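Local coordinates for protein putative poly(3-hydroxybutyrate) depolymerase LpqC (Bordetella parapertussis 12822, PDB 3D0K) that is a putative poly(3-hydroxybutyrate) depolymerase, probably a serine hydrolase of the alpha/beta-hydrolase fold that cleaves ester bonds, at residues Pro55-Gln60 / His81-Val86; Val142-His147 / His167-Ala172; Pro174-Leu179 / Pro228-Gln233; Arg240-Tyr245 / Trp261-Val266. All blocks are in the same frame, centred on the assembly; numbering follows the deposited sequence.

Interaction 1 (Pro55-Gln60 / His81-Val86); sequences PVVVVQ and HKLLIV
Val57 overlaps the end of Ile85, its CB lying 3.9 Å from Ile85 CD1, on the same face of the central sheet of what is evidently an alpha/beta-hydrolase fold. Two neighbouring parallel strands, 56-60 and 84-86, meet here with N-to-C directions 22° apart, and the chain between them passes through helices. Ile85 reaches back toward Val57 because CG1 stands beside its backbone N (chi1 -54°) and the next bond also turns, while CG2 reaches forward to Val59 CG2. Leu83, still ahead of its strand, forks between two partners: CD2 lies against the ring of Pro55, 3.8 Å from Pro55 CB, and CD1 meets Val57 CG2. On the other face, Val56 and Leu84 run side by side, and Val56 CG1 meets Val86 CG2 at 4.2 Å. Every one of these side chains is buried: helix 273-286 packs on Val57 and Leu83 through Phe285, and helix 122-133 packs on Val58 and Val86. The backbone ladder takes both donors and acceptors from the odd-numbered residues of 55-60, while Val56, Val58 and Gln60 pair with strand 142-147. Leu84 N gives to Pro55 O and Val57 N to Leu84 O, the latter at 2.8 Å; Val86 N then gives an almost straight bond to Val57 O. The last rung is the most oblique, with Val59 N 2.8 Å from Val86 O but tilted 27° from that carbonyl plane.

Interaction 2 (Val142-His147 / His167-Ala172); sequences VYLFGH and HAVTAA
Val142 O meets the turn into the second strand, taking a hydrogen bond from His167 N at 2.9 Å and a weak one from Ala168 N. Tyr143 follows; its ring lies beside Ala168, CD2 to Ala168 CB 3.5 Å, and receives the edge of the His167 ring on its face in an offset edge-to-face pair with planes at 68°. His167 runs out alongside the tyrosine, its CG trans to N (chi1 174°), and His167 CD2 comes 3.6 Å from Tyr143 OH. Leu144 turns to the other face beside Val169, while its N gives to Ala168 O and its O receives Thr170 N in a nearly straight bond. Phe145 is back on the tyrosine face and sets CE1 3.7 Å from Ala172 CB. Gly146 N gives to Thr170 O, and Gly146 O accepts from Ala172 N at 2.8 Å. His147 ends the strand with ND1 near Ala172 CB, at the ring's edge and in its plane. The two strands and helix 149-160 form a beta-alpha-beta unit, with Gly146 opening a probable nucleophile elbow. That helix covers Leu144 and Val169, helix 273-286 covers Phe145 and Thr170, and strand 56-60 pairs along the far edge of 142-147.

Interaction 3 (Pro174-Leu179 / Pro228-Gln233); sequences PGWYTL and PAALRQ. With SO4 (sulfate ion), chain E.
Gln233 holds CG beside its backbone N (chi1 -57°) and is extended beyond it (chi2 -176°), which carries its amide across to Tyr177, while Trp176, with CG in the crowded position between N and carbonyl carbon (chi1 78°), swings its indole against Ala229 and Ala230. The amide grips the Tyr177 backbone twice. Tyr177 N gives to Gln233 OE1 at 3.0 Å, in the plane of that carbonyl and on a lone pair; Gln233 NE2 gives to Tyr177 O at 2.8 Å, and this bond is almost straight. OE1 also sits at the edge of the Tyr177 ring, near its plane, and Leu179 comes from the opposite direction to bring CG 3.7 Å from Gln233 NE2. Trp176 CZ3 lies 3.7 Å from Ala229 CB, and Trp176 CB meets Ala230 CB at the same distance. The contact ties the loop after strand 168-172 to the 228-233 segment, which begins as a short helix. At the loop's start, Gly175 N makes a weak hydrogen bond to a sulfate, probably from the crystallisation liquor, which Arg237 and Gln152 also bind. Chemically, the buried glutamine gives the N-H and the C=O of Tyr177 each a partner, and the paired bonds fix the rotation of its amide.

Interaction 4 (Arg240-Tyr245 / Trp261-Val266); sequences RARHYY and WQLQVV
Leu263 is the central bump: its CB presses on one face of the Tyr245 ring, a CH-pi contact 3.9 Å from the ring centroid, while its branches fill the dip between Ala241 and Arg242. CD1 faces Ala241 CB at 4.3 Å, and CD2 lies under one face of the Arg242 guanidinium, 3.5 Å from Arg242 NH1. The arginine bends at chi3 (87°) to lay that flat group across the leucine, and NH2 goes on to Val265 CG2. At the other end Trp261 provides the second bump. Its six-membered ring stacks, offset, on the Tyr244 ring with planes 24° apart, and Trp261 CH2 comes within 3.4 Å of Tyr244 CZ. Tyr245 fits between the two, its CE1 near Trp261 O at the ring's edge. Helical residues 240-245 run nearly antiparallel (162°) to strand 262-266, an edge strand of the sheet. Tyr177 stacks on Tyr244 as well, and Trp261 NE1 is bonded to Leu203 O. No direct hydrogen bond joins the segments; one water accepts from Leu263 N at 2.8 Å and has a weak bond to Tyr245 OH. The grip therefore comes from ring stacking, CH-pi contact and apolar surface, with the guanidinium lending its flat face rather than its charge.

How the interactions relate
From the N terminus, interaction 1 comes first, closing the largely helical excursion between strands 56-60 and 84-89. Interaction 2 then closes the crossover through helix 149-160; the two contacts touch because strands 56-60 and 142-147 are sheet neighbours, with a probable hydrogen bond from Val58 N to Tyr143 O. The chain leaves 167-172 and almost at once enters 174-179, which interaction 3 joins to 228-233 around a loop that includes strand 209-213. Interaction 4 spans the rest of helix 237-255 and returns to the sheet at edge strand 262-266. All four lie in series, none nesting or crossing. Interactions 3 and 4 share a border, where Gly175 O meets Arg240 NH1 and Tyr177 meets Tyr244.

Interaction 1 (Pro55-Gln60 / His81-Val86)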
loop_
_atom_site.group_PDB
_atom_site.type_symbol
_atom_site.label_atom_id
_atom_site.label_comp_id
_atom_site.label_asym_id
_atom_site.label_seq_id
_atom_site.Cartn_x
_atom_site.Cartn_y
_atom_site.Cartn_z
ATOM N N PRO A 55 10.944 11.629 -6.972
ATOM C CA PRO A 55 9.940 10.595 -6.690
ATOM C C PRO A 55 8.665 11.043 -5.894
ATOM O O PRO A 55 8.688 12.004 -5.101
ATOM C CB PRO A 55 10.727 9.582 -5.838
ATOM C CG PRO A 55 12.161 9.768 -6.282
ATOM C CD PRO A 55 12.269 11.277 -6.434
ATOM N N VAL A 56 7.571 10.303 -6.100
ATOM C CA VAL A 56 6.341 10.474 -5.324
ATOM C C VAL A 56 6.175 9.205 -4.555
ATOM O O VAL A 56 6.320 8.151 -5.131
ATOM C CB VAL A 56 5.144 10.620 -6.241
ATOM C CG1 VAL A 56 3.818 10.644 -5.413
ATOM C CG2 VAL A 56 5.375 11.890 -7.120
ATOM N N VAL A 57 5.985 9.313 -3.247
ATOM C CA VAL A 57 5.728 8.121 -2.435
ATOM C C VAL A 57 4.263 8.131 -1.969
ATOM O O VAL A 57 3.814 9.060 -1.333
ATOM C CB VAL A 57 6.692 8.053 -1.231
ATOM C CG1 VAL A 57 6.400 6.739 -0.472
ATOM C CG2 VAL A 57 8.181 8.170 -1.746
ATOM N N VAL A 58 3.502 7.100 -2.335
ATOM C CA VAL A 58 2.102 6.976 -1.885
ATOM C C VAL A 58 2.212 6.126 -0.592
ATOM O O VAL A 58 2.816 5.070 -0.613
ATOM C CB VAL A 58 1.237 6.308 -2.930
ATOM C CG1 VAL A 58 -0.207 6.111 -2.439
ATOM C CG2 VAL A 58 1.218 7.162 -4.273
ATOM N N VAL A 59 1.657 6.609 0.509
ATOM C CA VAL A 59 1.773 5.897 1.800
ATOM C C VAL A 59 0.388 5.504 2.270
ATOM O O VAL A 59 -0.471 6.387 2.442
ATOM C CB VAL A 59 2.465 6.821 2.835
ATOM C CG1 VAL A 59 2.440 6.215 4.198
ATOM C CG2 VAL A 59 3.893 7.144 2.397
ATOM N N GLN A 60 0.145 4.213 2.521
ATOM C CA GLN A 60 -1.173 3.796 3.023
ATOM C C GLN A 60 -1.180 3.418 4.508
ATOM O O GLN A 60 -0.423 2.551 4.900
ATOM C CB GLN A 60 -1.739 2.656 2.213
ATOM C CG GLN A 60 -2.029 3.023 0.743
ATOM C CD GLN A 60 -3.138 4.074 0.646
ATOM O OE1 GLN A 60 -4.007 4.193 1.558
ATOM N NE2 GLN A 60 -3.142 4.819 -0.446
ATOM N N HIS A 81 15.647 13.231 0.746
ATOM C CA HIS A 81 15.628 12.762 -0.620
ATOM C C HIS A 81 14.785 13.564 -1.577
ATOM O O HIS A 81 14.787 13.245 -2.776
ATOM C CB HIS A 81 15.225 11.279 -0.659
ATOM C CG HIS A 81 16.114 10.406 0.156
ATOM N ND1 HIS A 81 17.412 10.137 -0.213
ATOM C CD2 HIS A 81 15.911 9.768 1.330
ATOM C CE1 HIS A 81 17.971 9.370 0.701
ATOM N NE2 HIS A 81 17.076 9.110 1.637
ATOM N N LYS A 82 14.082 14.598 -1.074
ATOM C CA LYS A 82 13.181 15.446 -1.906
ATOM C C LYS A 82 12.065 14.580 -2.534
ATOM O O LYS A 82 11.944 14.480 -3.735
ATOM C CB LYS A 82 13.962 16.231 -2.952
ATOM C CG LYS A 82 15.134 17.073 -2.369
ATOM C CD LYS A 82 14.652 17.894 -1.203
ATOM C CE LYS A 82 15.796 18.748 -0.623
ATOM N NZ LYS A 82 15.484 19.017 0.814
ATOM N N LEU A 83 11.267 13.967 -1.682
ATOM C CA LEU A 83 10.176 13.128 -2.126
ATOM C C LEU A 83 8.882 13.867 -1.881
ATOM O O LEU A 83 8.731 14.468 -0.819
ATOM C CB LEU A 83 10.116 11.870 -1.242
ATOM C CG LEU A 83 11.477 11.177 -1.020
ATOM C CD1 LEU A 83 11.358 10.095 0.041
ATOM C CD2 LEU A 83 11.972 10.621 -2.362
ATOM N N LEU A 84 7.903 13.700 -2.783
ATOM C CA LEU A 84 6.556 14.189 -2.510
ATOM C C LEU A 84 5.757 13.072 -1.806
ATOM O O LEU A 84 5.625 11.979 -2.328
ATOM C CB LEU A 84 5.886 14.562 -3.820
ATOM C CG LEU A 84 4.434 15.070 -3.676
ATOM C CD1 LEU A 84 4.416 16.425 -2.925
ATOM C CD2 LEU A 84 3.799 15.170 -5.104
ATOM N N ILE A 85 5.276 13.329 -0.601
ATOM C CA ILE A 85 4.536 12.299 0.148
ATOM C C ILE A 85 3.040 12.477 0.016
ATOM O O ILE A 85 2.538 13.578 0.261
ATOM C CB ILE A 85 4.910 12.341 1.673
ATOM C CG1 ILE A 85 6.438 12.236 1.858
ATOM C CG2 ILE A 85 4.152 11.191 2.451
ATOM C CD1 ILE A 85 7.152 11.039 1.166
ATOM N N VAL A 86 2.324 11.421 -0.404
ATOM C CA VAL A 86 0.873 11.487 -0.533
ATOM C C VAL A 86 0.290 10.305 0.210
ATOM O O VAL A 86 0.559 9.135 -0.162
ATOM C CB VAL A 86 0.436 11.366 -2.022
ATOM C CG1 VAL A 86 -1.062 11.322 -2.151
ATOM C CG2 VAL A 86 1.017 12.554 -2.862
#

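Interaction 2 (Val142-His147 / His167-Ala172)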
loop_
_atom_site.group_PDB
_atom_site.type_symbol
_atom_site.label_atom_id
_atom_site.label_comp_id
_atom_site.label_asym_id
_atom_site.label_seq_id
_atom_site.Cartn_x
_atom_site.Cartn_y
_atom_site.Cartn_z
ATOM N N VAL A 142 7.075 6.307 -9.062
ATOM C CA VAL A 142 6.152 6.366 -7.975
ATOM C C VAL A 142 6.406 5.133 -7.119
ATOM O O VAL A 142 6.486 4.031 -7.623
ATOM C CB VAL A 142 4.689 6.362 -8.479
ATOM C CG1 VAL A 142 3.741 6.281 -7.309
ATOM C CG2 VAL A 142 4.383 7.570 -9.378
ATOM N N TYR A 143 6.490 5.342 -5.818
ATOM C CA TYR A 143 6.719 4.278 -4.857
ATOM C C TYR A 143 5.457 4.098 -3.996
ATOM O O TYR A 143 4.843 5.082 -3.586
ATOM C CB TYR A 143 7.887 4.701 -3.983
ATOM C CG TYR A 143 9.215 4.768 -4.692
ATOM C CD1 TYR A 143 9.543 5.863 -5.534
ATOM C CD2 TYR A 143 10.170 3.737 -4.513
ATOM C CE1 TYR A 143 10.792 5.914 -6.154
ATOM C CE2 TYR A 143 11.433 3.779 -5.116
ATOM C CZ TYR A 143 11.725 4.871 -5.939
ATOM O OH TYR A 143 12.927 4.956 -6.566
ATOM N N LEU A 144 4.980 2.855 -3.808
ATOM C CA LEU A 144 3.751 2.641 -3.082
ATOM C C LEU A 144 4.115 1.801 -1.827
ATOM O O LEU A 144 4.720 0.721 -1.952
ATOM C CB LEU A 144 2.781 1.861 -3.957
ATOM C CG LEU A 144 1.516 1.360 -3.244
ATOM C CD1 LEU A 144 0.711 2.578 -2.677
ATOM C CD2 LEU A 144 0.631 0.548 -4.226
ATOM N N PHE A 145 3.795 2.335 -0.654
ATOM C CA PHE A 145 4.085 1.677 0.638
ATOM C C PHE A 145 2.802 1.559 1.441
ATOM O O PHE A 145 1.975 2.478 1.436
ATOM C CB PHE A 145 5.080 2.514 1.416
ATOM C CG PHE A 145 5.238 2.082 2.871
ATOM C CD1 PHE A 145 6.088 1.031 3.214
ATOM C CD2 PHE A 145 4.525 2.721 3.861
ATOM C CE1 PHE A 145 6.263 0.662 4.527
ATOM C CE2 PHE A 145 4.662 2.358 5.183
ATOM C CZ PHE A 145 5.548 1.322 5.531
ATOM N N GLY A 146 2.604 0.448 2.174
ATOM C CA GLY A 146 1.448 0.351 3.022
ATOM C C GLY A 146 1.889 -0.449 4.248
ATOM O O GLY A 146 2.698 -1.369 4.094
ATOM N N HIS A 147 1.407 -0.082 5.428
ATOM C CA HIS A 147 1.689 -0.871 6.626
ATOM C C HIS A 147 0.394 -1.431 7.218
ATOM O O HIS A 147 -0.622 -0.708 7.318
ATOM C CB HIS A 147 2.422 0.013 7.659
ATOM C CG HIS A 147 2.736 -0.699 8.963
ATOM N ND1 HIS A 147 3.776 -1.604 9.113
ATOM C CD2 HIS A 147 2.162 -0.597 10.175
ATOM C CE1 HIS A 147 3.813 -2.039 10.375
ATOM N NE2 HIS A 147 2.806 -1.477 11.018
ATOM N N HIS A 167 6.555 2.216 -9.860
ATOM C CA HIS A 167 7.972 1.821 -9.995
ATOM C C HIS A 167 8.471 0.799 -8.939
ATOM O O HIS A 167 9.309 -0.085 -9.224
ATOM C CB HIS A 167 8.821 3.075 -9.911
ATOM C CG HIS A 167 10.289 2.814 -9.899
ATOM N ND1 HIS A 167 10.987 2.435 -11.030
ATOM C CD2 HIS A 167 11.196 2.876 -8.891
ATOM C CE1 HIS A 167 12.264 2.274 -10.717
ATOM N NE2 HIS A 167 12.413 2.533 -9.423
ATOM N N ALA A 168 7.957 0.925 -7.723
ATOM C CA ALA A 168 8.322 0.026 -6.616
ATOM C C ALA A 168 7.153 -0.040 -5.677
ATOM O O ALA A 168 6.423 0.956 -5.514
ATOM C CB ALA A 168 9.563 0.553 -5.860
ATOM N N VAL A 169 6.971 -1.198 -5.025
ATOM C CA VAL A 169 5.831 -1.461 -4.166
ATOM C C VAL A 169 6.311 -2.351 -3.002
ATOM O O VAL A 169 6.988 -3.363 -3.202
ATOM C CB VAL A 169 4.664 -2.195 -4.895
ATOM C CG1 VAL A 169 3.488 -2.483 -3.897
ATOM C CG2 VAL A 169 4.171 -1.343 -6.126
ATOM N N THR A 170 5.977 -1.913 -1.806
ATOM C CA THR A 170 6.277 -2.628 -0.570
ATOM C C THR A 170 5.037 -2.744 0.321
ATOM O O THR A 170 4.395 -1.741 0.659
ATOM C CB THR A 170 7.366 -1.910 0.186
ATOM O OG1 THR A 170 8.563 -1.958 -0.580
ATOM C CG2 THR A 170 7.598 -2.589 1.574
ATOM N N ALA A 171 4.732 -3.983 0.750
ATOM C CA ALA A 171 3.667 -4.181 1.692
ATOM C C ALA A 171 4.314 -4.612 3.003
ATOM O O ALA A 171 5.059 -5.585 3.044
ATOM C CB ALA A 171 2.684 -5.261 1.197
ATOM N N ALA A 172 4.088 -3.846 4.057
ATOM C CA ALA A 172 4.825 -4.047 5.269
ATOM C C ALA A 172 3.900 -4.598 6.382
ATOM O O ALA A 172 2.858 -3.999 6.666
ATOM C CB ALA A 172 5.473 -2.711 5.697
#

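Interaction 3 (Pro174-Leu179 / Pro228-Gln233)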
loop_
_atom_site.group_PDB
_atom_site.type_symbol
_atom_site.label_atom_id
_atom_site.label_comp_id
_atom_site.label_asym_id
_atom_site.label_seq_id
_atom_site.Cartn_x
_atom_site.Cartn_y
_atom_site.Cartn_z
ATOM N N PRO A 174 1.474 -6.774 6.651
ATOM C CA PRO A 174 0.020 -6.980 6.536
ATOM C C PRO A 174 -0.495 -7.954 7.609
ATOM O O PRO A 174 0.194 -8.949 7.891
ATOM C CB PRO A 174 -0.144 -7.646 5.142
ATOM C CG PRO A 174 1.083 -7.161 4.362
ATOM C CD PRO A 174 2.191 -7.152 5.403
ATOM N N GLY A 175 -1.716 -7.714 8.133
ATOM C CA GLY A 175 -2.307 -8.613 9.144
ATOM C C GLY A 175 -2.633 -9.993 8.555
ATOM O O GLY A 175 -2.528 -10.988 9.252
ATOM N N TRP A 176 -3.027 -10.058 7.281
ATOM C CA TRP A 176 -3.260 -11.337 6.600
ATOM C C TRP A 176 -3.344 -11.048 5.086
ATOM O O TRP A 176 -3.315 -9.896 4.684
ATOM C CB TRP A 176 -4.547 -12.041 7.114
ATOM C CG TRP A 176 -5.804 -11.495 6.571
ATOM C CD1 TRP A 176 -6.314 -10.229 6.779
ATOM C CD2 TRP A 176 -6.756 -12.179 5.737
ATOM N NE1 TRP A 176 -7.506 -10.098 6.104
ATOM C CE2 TRP A 176 -7.819 -11.278 5.487
ATOM C CE3 TRP A 176 -6.835 -13.480 5.215
ATOM C CZ2 TRP A 176 -8.935 -11.613 4.687
ATOM C CZ3 TRP A 176 -7.982 -13.826 4.420
ATOM C CH2 TRP A 176 -8.993 -12.894 4.175
ATOM N N TYR A 177 -3.452 -12.089 4.274
ATOM C CA TYR A 177 -3.201 -11.922 2.850
ATOM C C TYR A 177 -4.294 -12.582 2.027
ATOM O O TYR A 177 -4.831 -13.657 2.357
ATOM C CB TYR A 177 -1.867 -12.593 2.469
ATOM C CG TYR A 177 -0.636 -11.984 3.093
ATOM C CD1 TYR A 177 0.144 -11.043 2.370
ATOM C CD2 TYR A 177 -0.271 -12.288 4.421
ATOM C CE1 TYR A 177 1.261 -10.466 2.932
ATOM C CE2 TYR A 177 0.857 -11.699 4.999
ATOM C CZ TYR A 177 1.607 -10.796 4.228
ATOM O OH TYR A 177 2.706 -10.221 4.787
ATOM N N THR A 178 -4.530 -11.982 0.877
ATOM C CA THR A 178 -5.275 -12.653 -0.208
ATOM C C THR A 178 -4.252 -13.579 -0.882
ATOM O O THR A 178 -3.244 -13.114 -1.459
ATOM C CB THR A 178 -5.691 -11.596 -1.260
ATOM O OG1 THR A 178 -6.721 -10.743 -0.694
ATOM C CG2 THR A 178 -6.308 -12.300 -2.486
ATOM N N LEU A 179 -4.522 -14.873 -0.860
ATOM C CA LEU A 179 -3.561 -15.822 -1.418
ATOM C C LEU A 179 -3.669 -15.861 -2.940
ATOM O O LEU A 179 -4.742 -15.665 -3.464
ATOM C CB LEU A 179 -3.866 -17.219 -0.860
ATOM C CG LEU A 179 -3.818 -17.263 0.656
ATOM C CD1 LEU A 179 -4.312 -18.647 1.153
ATOM C CD2 LEU A 179 -2.389 -16.967 1.102
ATOM N N PRO A 228 -11.045 -17.444 10.489
ATOM C CA PRO A 228 -10.361 -18.701 10.178
ATOM C C PRO A 228 -9.370 -18.605 9.007
ATOM O O PRO A 228 -8.309 -19.244 9.045
ATOM C CB PRO A 228 -11.513 -19.657 9.856
ATOM C CG PRO A 228 -12.665 -19.090 10.632
ATOM C CD PRO A 228 -12.519 -17.612 10.493
ATOM N N ALA A 229 -9.709 -17.822 7.978
ATOM C CA ALA A 229 -8.828 -17.689 6.831
ATOM C C ALA A 229 -7.526 -16.994 7.218
ATOM O O ALA A 229 -6.482 -17.301 6.655
ATOM C CB ALA A 229 -9.542 -16.915 5.675
ATOM N N ALA A 230 -7.583 -16.057 8.157
ATOM C CA ALA A 230 -6.343 -15.423 8.645
ATOM C C ALA A 230 -5.539 -16.409 9.514
ATOM O O ALA A 230 -4.317 -16.577 9.339
ATOM C CB ALA A 230 -6.642 -14.153 9.396
ATOM N N LEU A 231 -6.222 -17.106 10.416
ATOM C CA LEU A 231 -5.539 -18.075 11.321
ATOM C C LEU A 231 -4.764 -19.163 10.586
ATOM O O LEU A 231 -3.637 -19.477 10.974
ATOM C CB LEU A 231 -6.557 -18.689 12.283
ATOM C CG LEU A 231 -7.170 -17.697 13.271
ATOM C CD1 LEU A 231 -8.326 -18.412 14.041
ATOM C CD2 LEU A 231 -6.078 -17.156 14.212
ATOM N N ARG A 232 -5.345 -19.691 9.491
ATOM C CA ARG A 232 -4.713 -20.688 8.628
ATOM C C ARG A 232 -3.356 -20.253 8.063
ATOM O O ARG A 232 -2.505 -21.090 7.772
ATOM C CB ARG A 232 -5.657 -21.058 7.440
ATOM C CG ARG A 232 -6.779 -21.993 7.851
ATOM C CD ARG A 232 -7.564 -22.589 6.687
ATOM N NE ARG A 232 -8.388 -21.617 5.984
ATOM C CZ ARG A 232 -9.635 -21.260 6.322
ATOM N NH1 ARG A 232 -10.237 -21.764 7.391
ATOM N NH2 ARG A 232 -10.278 -20.383 5.586
ATOM N N GLN A 233 -3.149 -18.942 7.905
ATOM C CA GLN A 233 -1.879 -18.411 7.421
ATOM C C GLN A 233 -0.792 -18.356 8.497
ATOM O O GLN A 233 0.377 -18.205 8.165
ATOM C CB GLN A 233 -2.111 -17.010 6.835
ATOM C CG GLN A 233 -3.153 -17.110 5.743
ATOM C CD GLN A 233 -3.420 -15.811 5.003
ATOM O OE1 GLN A 233 -2.805 -14.781 5.298
ATOM N NE2 GLN A 233 -4.339 -15.862 4.007
HETATM S S SO4 E . -3.837 -5.494 10.393
HETATM O O1 SO4 E . -3.315 -5.522 9.026
HETATM O O2 SO4 E . -5.167 -6.121 10.345
HETATM O O3 SO4 E . -3.060 -6.210 11.364
HETATM O O4 SO4 E . -4.149 -4.156 10.852
#

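Interaction 4 (Arg240-Tyr245 / Trp261-Val266)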
loop_
_atom_site.group_PDB
_atom_site.type_symbol
_atom_site.label_atom_id
_atom_site.label_comp_id
_atom_site.label_asym_id
_atom_site.label_seq_id
_atom_site.Cartn_x
_atom_site.Cartn_y
_atom_site.Cartn_z
ATOM N N ARG A 240 2.671 -15.114 8.833
ATOM C CA ARG A 240 1.806 -14.973 7.681
ATOM C C ARG A 240 2.545 -14.432 6.477
ATOM O O ARG A 240 2.227 -14.809 5.320
ATOM C CB ARG A 240 0.600 -14.089 8.001
ATOM C CG ARG A 240 -0.219 -14.700 9.081
ATOM C CD ARG A 240 -1.486 -13.909 9.444
ATOM N NE ARG A 240 -2.123 -14.581 10.579
ATOM C CZ ARG A 240 -3.100 -14.066 11.325
ATOM N NH1 ARG A 240 -3.568 -12.855 11.075
ATOM N NH2 ARG A 240 -3.594 -14.745 12.353
ATOM N N ALA A 241 3.493 -13.527 6.727
ATOM C CA ALA A 241 4.338 -12.962 5.660
ATOM C C ALA A 241 5.117 -14.082 4.938
ATOM O O ALA A 241 5.128 -14.176 3.712
ATOM C CB ALA A 241 5.322 -11.905 6.253
ATOM N N ARG A 242 5.680 -15.011 5.703
ATOM C CA ARG A 242 6.429 -16.137 5.124
ATOM C C ARG A 242 5.503 -17.081 4.357
ATOM O O ARG A 242 5.865 -17.620 3.310
ATOM C CB ARG A 242 7.130 -16.961 6.223
ATOM C CG ARG A 242 8.058 -16.169 7.144
ATOM C CD ARG A 242 9.217 -17.120 7.663
ATOM N NE ARG A 242 10.276 -17.047 6.648
ATOM C CZ ARG A 242 11.409 -16.345 6.751
ATOM N NH1 ARG A 242 12.263 -16.334 5.729
ATOM N NH2 ARG A 242 11.714 -15.677 7.866
ATOM N N HIS A 243 4.308 -17.266 4.887
ATOM C CA HIS A 243 3.288 -18.119 4.281
ATOM C C HIS A 243 2.922 -17.524 2.907
ATOM O O HIS A 243 2.850 -18.270 1.930
ATOM C CB HIS A 243 2.085 -18.193 5.210
ATOM C CG HIS A 243 0.999 -19.128 4.766
ATOM N ND1 HIS A 243 0.002 -18.743 3.893
ATOM C CD2 HIS A 243 0.731 -20.411 5.096
ATOM C CE1 HIS A 243 -0.831 -19.759 3.693
ATOM N NE2 HIS A 243 -0.412 -20.785 4.410
ATOM N N TYR A 244 2.681 -16.211 2.846
ATOM C CA TYR A 244 2.306 -15.547 1.583
ATOM C C TYR A 244 3.388 -15.684 0.515
ATOM O O TYR A 244 3.116 -16.052 -0.649
ATOM C CB TYR A 244 2.005 -14.057 1.846
ATOM C CG TYR A 244 1.562 -13.264 0.649
ATOM C CD1 TYR A 244 0.370 -13.573 -0.061
ATOM C CD2 TYR A 244 2.295 -12.117 0.268
ATOM C CE1 TYR A 244 -0.034 -12.763 -1.171
ATOM C CE2 TYR A 244 1.868 -11.322 -0.773
ATOM C CZ TYR A 244 0.710 -11.663 -1.480
ATOM O OH TYR A 244 0.313 -10.827 -2.514
ATOM N N TYR A 245 4.604 -15.370 0.928
ATOM C CA TYR A 245 5.772 -15.529 0.078
ATOM C C TYR A 245 5.888 -16.936 -0.530
ATOM O O TYR A 245 6.040 -17.088 -1.730
ATOM C CB TYR A 245 7.040 -15.126 0.816
ATOM C CG TYR A 245 8.270 -15.243 -0.057
ATOM C CD1 TYR A 245 8.535 -14.298 -1.059
ATOM C CD2 TYR A 245 9.166 -16.301 0.109
ATOM C CE1 TYR A 245 9.691 -14.409 -1.844
ATOM C CE2 TYR A 245 10.310 -16.418 -0.703
ATOM C CZ TYR A 245 10.556 -15.468 -1.647
ATOM O OH TYR A 245 11.678 -15.590 -2.433
ATOM N N TRP A 261 8.659 -11.566 -6.476
ATOM C CA TRP A 261 8.531 -11.080 -5.078
ATOM C C TRP A 261 9.818 -11.261 -4.303
ATOM O O TRP A 261 10.599 -12.154 -4.595
ATOM C CB TRP A 261 7.404 -11.764 -4.318
ATOM C CG TRP A 261 6.051 -11.697 -4.915
ATOM C CD1 TRP A 261 5.618 -10.972 -6.050
ATOM C CD2 TRP A 261 4.899 -12.346 -4.395
ATOM N NE1 TRP A 261 4.269 -11.187 -6.230
ATOM C CE2 TRP A 261 3.802 -12.002 -5.226
ATOM C CE3 TRP A 261 4.685 -13.188 -3.274
ATOM C CZ2 TRP A 261 2.507 -12.506 -5.016
ATOM C CZ3 TRP A 261 3.380 -13.666 -3.033
ATOM C CH2 TRP A 261 2.313 -13.342 -3.910
ATOM N N GLN A 262 10.048 -10.378 -3.323
ATOM C CA GLN A 262 11.149 -10.522 -2.408
ATOM C C GLN A 262 10.580 -10.405 -1.011
ATOM O O GLN A 262 9.797 -9.485 -0.729
ATOM C CB GLN A 262 12.178 -9.405 -2.631
ATOM C CG GLN A 262 12.498 -9.158 -4.123
ATOM C CD GLN A 262 13.775 -9.849 -4.618
ATOM O OE1 GLN A 262 14.645 -9.193 -5.222
ATOM N NE2 GLN A 262 13.915 -11.156 -4.354
ATOM N N LEU A 263 10.982 -11.327 -0.153
ATOM C CA LEU A 263 10.691 -11.282 1.269
ATOM C C LEU A 263 11.855 -10.625 2.020
ATOM O O LEU A 263 12.981 -11.144 2.035
ATOM C CB LEU A 263 10.412 -12.695 1.809
ATOM C CG LEU A 263 10.141 -12.746 3.333
ATOM C CD1 LEU A 263 8.815 -12.023 3.700
ATOM C CD2 LEU A 263 10.113 -14.178 3.923
ATOM N N GLN A 264 11.611 -9.485 2.638
ATOM C CA GLN A 264 12.699 -8.799 3.338
ATOM C C GLN A 264 12.389 -8.763 4.821
ATOM O O GLN A 264 11.474 -8.074 5.242
ATOM C CB GLN A 264 12.865 -7.367 2.761
ATOM C CG GLN A 264 13.862 -6.534 3.566
ATOM C CD GLN A 264 15.278 -7.054 3.437
ATOM O OE1 GLN A 264 15.872 -7.593 4.399
ATOM N NE2 GLN A 264 15.842 -6.888 2.252
ATOM N N VAL A 265 13.093 -9.561 5.629
ATOM C CA VAL A 265 12.847 -9.560 7.050
ATOM C C VAL A 265 13.573 -8.382 7.670
ATOM O O VAL A 265 14.737 -8.142 7.365
ATOM C CB VAL A 265 13.358 -10.866 7.673
ATOM C CG1 VAL A 265 13.116 -10.877 9.190
ATOM C CG2 VAL A 265 12.648 -12.057 6.967
ATOM N N VAL A 266 12.903 -7.654 8.544
ATOM C CA VAL A 266 13.544 -6.590 9.323
ATOM C C VAL A 266 13.892 -7.080 10.758
ATOM O O VAL A 266 13.007 -7.288 11.585
ATOM C CB VAL A 266 12.672 -5.316 9.354
ATOM C CG1 VAL A 266 13.442 -4.150 9.972
ATOM C CG2 VAL A 266 12.229 -4.920 7.960
HETATM O O HOH W 1 12.958 -13.123 -1.046
#